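Local coordinates for aspartokinase 1, chloroplastic (Arabidopsis thaliana, PDB 2CDQ), which catalyses the ATP-dependent phosphorylation of L-aspartate to 4-phospho-L-aspartate, the first step of lysine, threonine, methionine and isoleucine synthesis, at residues V336-V341 against R420-L425; V448-I453 against I462-N467. All blocks are in the same frame, centred on the assembly; numbering follows the deposited sequence.

Both contacts are largely buried and belong to one four-stranded antiparallel sheet in the regulatory ACT region; contact 1 has two exposed residues, Arg-339 and Asn-340, near its bulge, contact 2 none. Contact 1 joins 332-339, an outermost strand of this sheet within the chain, to strand 420-427; contact 2 closes the hairpin of strands 452-455 and 461-467 on the other side. Strands 420-427 and 461-467 are neighbours, pairing through Ala-421 and Val-466. Contact 1 is a regular ladder interrupted by a bulge; contact 2 is richer in apolar side-chain contacts, with a weak amide-to-amide bond. Both reach the second subunit, contact 1 by the Lys-338 salt bridge to its Glu-379, contact 2 by strand pairing at Ile-453.

Contact 1 (V336-V341 against R420-L425); sequences VLKRNV and RAIISL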
# COMPACT_ATOMS: atom_id res chain seq x y z
N VAL A 336 0.03 -6.09 19.04
CA VAL A 336 1.06 -6.96 18.47
C VAL A 336 2.34 -6.19 18.15
O VAL A 336 2.28 -5.06 17.67
CB VAL A 336 0.56 -7.68 17.18
CG1 VAL A 336 1.64 -8.58 16.59
CG2 VAL A 336 -0.67 -8.50 17.48
N LEU A 337 3.49 -6.80 18.43
CA LEU A 337 4.78 -6.21 18.08
C LEU A 337 5.58 -7.04 17.07
O LEU A 337 5.68 -8.26 17.18
CB LEU A 337 5.62 -5.96 19.34
CG LEU A 337 6.94 -5.23 19.12
CD1 LEU A 337 6.70 -3.78 18.74
CD2 LEU A 337 7.80 -5.32 20.37
N LYS A 338 6.13 -6.35 16.07
CA LYS A 338 7.08 -6.93 15.14
C LYS A 338 8.39 -6.20 15.36
O LYS A 338 8.48 -5.00 15.10
CB LYS A 338 6.62 -6.74 13.69
CG LYS A 338 5.49 -7.65 13.27
CD LYS A 338 4.94 -7.24 11.91
CE LYS A 338 3.64 -7.97 11.59
NZ LYS A 338 3.03 -7.49 10.31
N ARG A 339 9.38 -6.93 15.86
CA ARG A 339 10.72 -6.39 16.13
C ARG A 339 11.50 -6.22 14.83
O ARG A 339 11.23 -6.90 13.84
CB ARG A 339 11.50 -7.34 17.05
CG ARG A 339 10.87 -7.62 18.41
CD ARG A 339 11.24 -6.55 19.42
NE ARG A 339 10.91 -6.96 20.78
CZ ARG A 339 11.17 -6.24 21.87
NH1 ARG A 339 11.76 -5.06 21.77
NH2 ARG A 339 10.83 -6.70 23.07
N ASN A 340 12.47 -5.30 14.85
CA ASN A 340 13.49 -5.18 13.80
C ASN A 340 13.02 -5.36 12.36
O ASN A 340 13.35 -6.36 11.73
CB ASN A 340 14.65 -6.13 14.06
CG ASN A 340 15.88 -5.42 14.56
OD1 ASN A 340 16.31 -5.62 15.69
ND2 ASN A 340 16.45 -4.56 13.71
N VAL A 341 12.26 -4.39 11.86
CA VAL A 341 11.82 -4.42 10.48
C VAL A 341 12.58 -3.41 9.64
O VAL A 341 13.08 -2.41 10.15
CB VAL A 341 10.28 -4.21 10.32
CG1 VAL A 341 9.52 -5.30 11.08
CG2 VAL A 341 9.85 -2.81 10.78
N ARG A 420 13.54 -0.39 12.48
CA ARG A 420 12.17 0.03 12.84
C ARG A 420 11.40 -1.13 13.47
O ARG A 420 11.92 -2.24 13.59
CB ARG A 420 11.39 0.57 11.62
CG ARG A 420 12.14 1.52 10.71
CD ARG A 420 12.43 2.86 11.35
NE ARG A 420 13.81 3.25 11.08
CZ ARG A 420 14.25 4.50 10.96
NH1 ARG A 420 13.43 5.53 11.07
NH2 ARG A 420 15.54 4.71 10.72
N ALA A 421 10.16 -0.87 13.85
CA ALA A 421 9.29 -1.89 14.44
C ALA A 421 7.84 -1.54 14.16
O ALA A 421 7.51 -0.36 14.01
CB ALA A 421 9.54 -1.99 15.94
N ILE A 422 6.99 -2.57 14.09
CA ILE A 422 5.56 -2.39 13.85
C ILE A 422 4.77 -2.67 15.13
O ILE A 422 4.91 -3.74 15.72
CB ILE A 422 5.00 -3.36 12.78
CG1 ILE A 422 6.01 -3.62 11.64
CG2 ILE A 422 3.62 -2.89 12.29
CD1 ILE A 422 5.74 -2.91 10.35
N ILE A 423 3.96 -1.71 15.56
CA ILE A 423 2.93 -1.98 16.57
C ILE A 423 1.60 -2.13 15.83
O ILE A 423 1.18 -1.22 15.11
CB ILE A 423 2.83 -0.85 17.64
CG1 ILE A 423 4.11 -0.80 18.48
CG2 ILE A 423 1.60 -1.03 18.54
CD1 ILE A 423 4.32 0.52 19.19
N SER A 424 0.97 -3.28 15.98
CA SER A 424 -0.34 -3.50 15.40
C SER A 424 -1.42 -3.44 16.47
O SER A 424 -1.33 -4.13 17.48
CB SER A 424 -0.40 -4.85 14.67
OG SER A 424 0.09 -4.75 13.35
N LEU A 425 -2.42 -2.60 16.24
CA LEU A 425 -3.60 -2.55 17.09
C LEU A 425 -4.73 -3.38 16.49
O LEU A 425 -5.21 -3.08 15.40
CB LEU A 425 -4.05 -1.10 17.30
CG LEU A 425 -3.65 -0.34 18.56
CD1 LEU A 425 -2.33 -0.82 19.19
CD2 LEU A 425 -3.61 1.17 18.28
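Ile-422 packs against Lys-338 and Val-341 where strand 332-339 runs antiparallel to strand 420-427 in an ACT-domain sheet. The pairing is discontinuous in sequence: the strands and helices of the other ACT unit intervene between these segments, so 336-339 lines up beside 420-425 as an outermost strand, within this chain, of a sheet completed by 461-467 and 452-455. Such intertwining is known in aspartokinases, where one ACT domain is inserted into another.

With CG1 turned beside its backbone N (chi1 -36°), Ile-422 brings that branch to 3.8 Å from both CB and CD of Lys-338. The two side chains lie alongside each other and point the same way, the lysine running extended beyond CG, so that its methylene chain covers the isoleucine and its ammonium reaches further out. There NZ forms salt bridges with Asp-373, a residue of the allosteric lysine site, and with Glu-379 of the second subunit. Across Ile-422, roughly at right angles, comes Val-341, whose CG1 stands 3.9 Å from Ile-422 CG1. Val-336 continues this face at the other end, its CB 3.9 Å from Ser-424 CB, while two backbone bonds tie the same pair together. On the other face, Leu-337 CD1 approaches Ile-423 CG1 at 4.0 Å, beneath helix 468-483.

The register slips by one residue near the corner of the chain. Asn-340, with a positive phi of 40°, and Val-341 both face Arg-420, which makes a G1 beta bulge and turns the chain into strand 341-347 of the neighbouring sheet. Val-341 N donates a hydrogen bond to Arg-420 O over 2.8 Å, standing 46° out of the carbonyl plane, whereas the return bond from Arg-420 N to Val-341 O lies in the plane of its carbonyl.

Contact 2 (V448-I453 against I462-N467); sequences VNVQMI and ISFIVN
Gln-451 and Asn-467 meet through their side-chain amides at one end of the beta hairpin formed by 452-455 and 461-467, within an ACT domain. The first torsion of Gln-451 (chi1 -69°) sets CG beside the backbone N and directs the chain along the partner strand. CB rests 3.6 Å from Ile-465 O and 4.2 Å from Ile-465 CG2; CG still skirts the same carbonyl, and CD lies 3.8 Å from Asn-467 OD1. At the tip, NE2 donates a weak hydrogen bond to Asn-467 OD1 over 2.9 Å, the two side chains crossing at about a right angle with their amide planes 51° apart. OE1 accepts a hydrogen bond from Arg-420 NH1, so both ends of the amide are engaged and its rotation is probably fixed.

The backbone joins in as well. Gln-451 N reaches Ile-465 O nearly head-on, at a C=O...N angle of 166°, and Ile-465 N binds Met-452 O in the carbonyl plane. Met-452 and Ile-465 then lie side by side, CB to CB 3.7 Å apart, and face Met-343 of strand 341-347. On the opposite face Val-450 CG1 comes to 3.5 Å from Phe-464 CB, and Ile-453 CG2 touches the edge of the Phe-464 ring near its plane.

Helix 432-446 covers this aromatic face, with Phe-440 meeting the ring of Phe-464, and helix 468-483 packs on Val-448 and Val-466. Strand 420-427 flanks 461-467, while Ile-453 pairs antiparallel with a strand of the second subunit, carrying the sheet across the dimer interface.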
# COMPACT_ATOMS: atom_id res chain seq x y z
N VAL A 448 6.31 10.39 21.07
CA VAL A 448 6.57 9.46 19.97
C VAL A 448 5.74 9.81 18.74
O VAL A 448 4.53 10.00 18.84
CB VAL A 448 6.26 8.01 20.38
CG1 VAL A 448 6.55 7.06 19.24
CG2 VAL A 448 7.05 7.62 21.62
N ASN A 449 6.41 9.90 17.59
CA ASN A 449 5.74 10.09 16.31
C ASN A 449 5.82 8.84 15.45
O ASN A 449 6.91 8.33 15.19
CB ASN A 449 6.30 11.29 15.55
CG ASN A 449 5.86 12.61 16.14
OD1 ASN A 449 4.80 12.72 16.78
ND2 ASN A 449 6.66 13.65 15.93
N VAL A 450 4.67 8.35 15.03
CA VAL A 450 4.58 7.19 14.16
C VAL A 450 5.06 7.59 12.77
O VAL A 450 4.62 8.59 12.21
CB VAL A 450 3.13 6.66 14.09
CG1 VAL A 450 2.98 5.60 13.02
CG2 VAL A 450 2.70 6.12 15.45
N GLN A 451 5.99 6.79 12.23
CA GLN A 451 6.59 7.09 10.93
C GLN A 451 5.73 6.66 9.73
O GLN A 451 5.83 7.25 8.66
CB GLN A 451 7.96 6.44 10.81
CG GLN A 451 9.03 7.05 11.71
CD GLN A 451 10.18 6.10 11.91
OE1 GLN A 451 10.85 5.71 10.95
NE2 GLN A 451 10.41 5.70 13.16
N MET A 452 4.89 5.65 9.93
CA MET A 452 4.08 5.10 8.86
C MET A 452 2.82 4.48 9.44
O MET A 452 2.89 3.72 10.42
CB MET A 452 4.90 4.07 8.07
CG MET A 452 4.18 3.33 6.96
SD MET A 452 5.35 2.35 5.99
CE MET A 452 4.24 1.29 5.08
N ILE A 453 1.66 4.81 8.87
CA ILE A 453 0.38 4.26 9.33
C ILE A 453 -0.30 3.51 8.18
O ILE A 453 -0.24 3.96 7.03
CB ILE A 453 -0.57 5.37 9.91
CG1 ILE A 453 0.19 6.29 10.87
CG2 ILE A 453 -1.76 4.74 10.64
CD1 ILE A 453 -0.46 7.64 11.09
N ILE A 462 -4.74 -2.20 12.55
CA ILE A 462 -4.05 -0.97 12.13
C ILE A 462 -2.60 -0.97 12.60
O ILE A 462 -2.32 -1.23 13.77
CB ILE A 462 -4.80 0.31 12.57
CG1 ILE A 462 -4.07 1.56 12.09
CG2 ILE A 462 -5.03 0.33 14.08
CD1 ILE A 462 -4.62 2.86 12.64
N SER A 463 -1.68 -0.68 11.69
CA SER A 463 -0.26 -0.76 11.99
C SER A 463 0.43 0.60 12.07
O SER A 463 0.20 1.47 11.22
CB SER A 463 0.45 -1.65 10.96
OG SER A 463 -0.08 -2.97 10.99
N PHE A 464 1.26 0.78 13.10
CA PHE A 464 2.16 1.93 13.19
C PHE A 464 3.59 1.46 13.02
O PHE A 464 4.00 0.48 13.64
CB PHE A 464 2.11 2.60 14.57
CG PHE A 464 0.73 2.88 15.07
CD1 PHE A 464 0.42 2.64 16.40
CD2 PHE A 464 -0.25 3.40 14.23
CE1 PHE A 464 -0.84 2.91 16.89
CE2 PHE A 464 -1.52 3.67 14.71
CZ PHE A 464 -1.82 3.42 16.04
N ILE A 465 4.36 2.18 12.22
CA ILE A 465 5.80 1.96 12.17
C ILE A 465 6.51 2.92 13.12
O ILE A 465 6.35 4.14 13.06
CB ILE A 465 6.37 2.00 10.74
CG1 ILE A 465 6.07 0.68 10.02
CG2 ILE A 465 7.87 2.25 10.75
CD1 ILE A 465 4.62 0.50 9.63
N VAL A 466 7.30 2.33 14.01
CA VAL A 466 7.92 3.04 15.09
C VAL A 466 9.42 2.68 15.07
O VAL A 466 9.84 1.85 14.25
CB VAL A 466 7.18 2.65 16.40
CG1 VAL A 466 7.84 1.46 17.09
CG2 VAL A 466 7.02 3.84 17.32
N ASN A 467 10.24 3.30 15.91
CA ASN A 467 11.64 2.86 16.04
C ASN A 467 11.80 1.67 16.99
O ASN A 467 11.17 1.63 18.05
CB ASN A 467 12.56 4.00 16.48
CG ASN A 467 12.74 5.04 15.40
OD1 ASN A 467 12.93 4.72 14.22
ND2 ASN A 467 12.68 6.31 15.79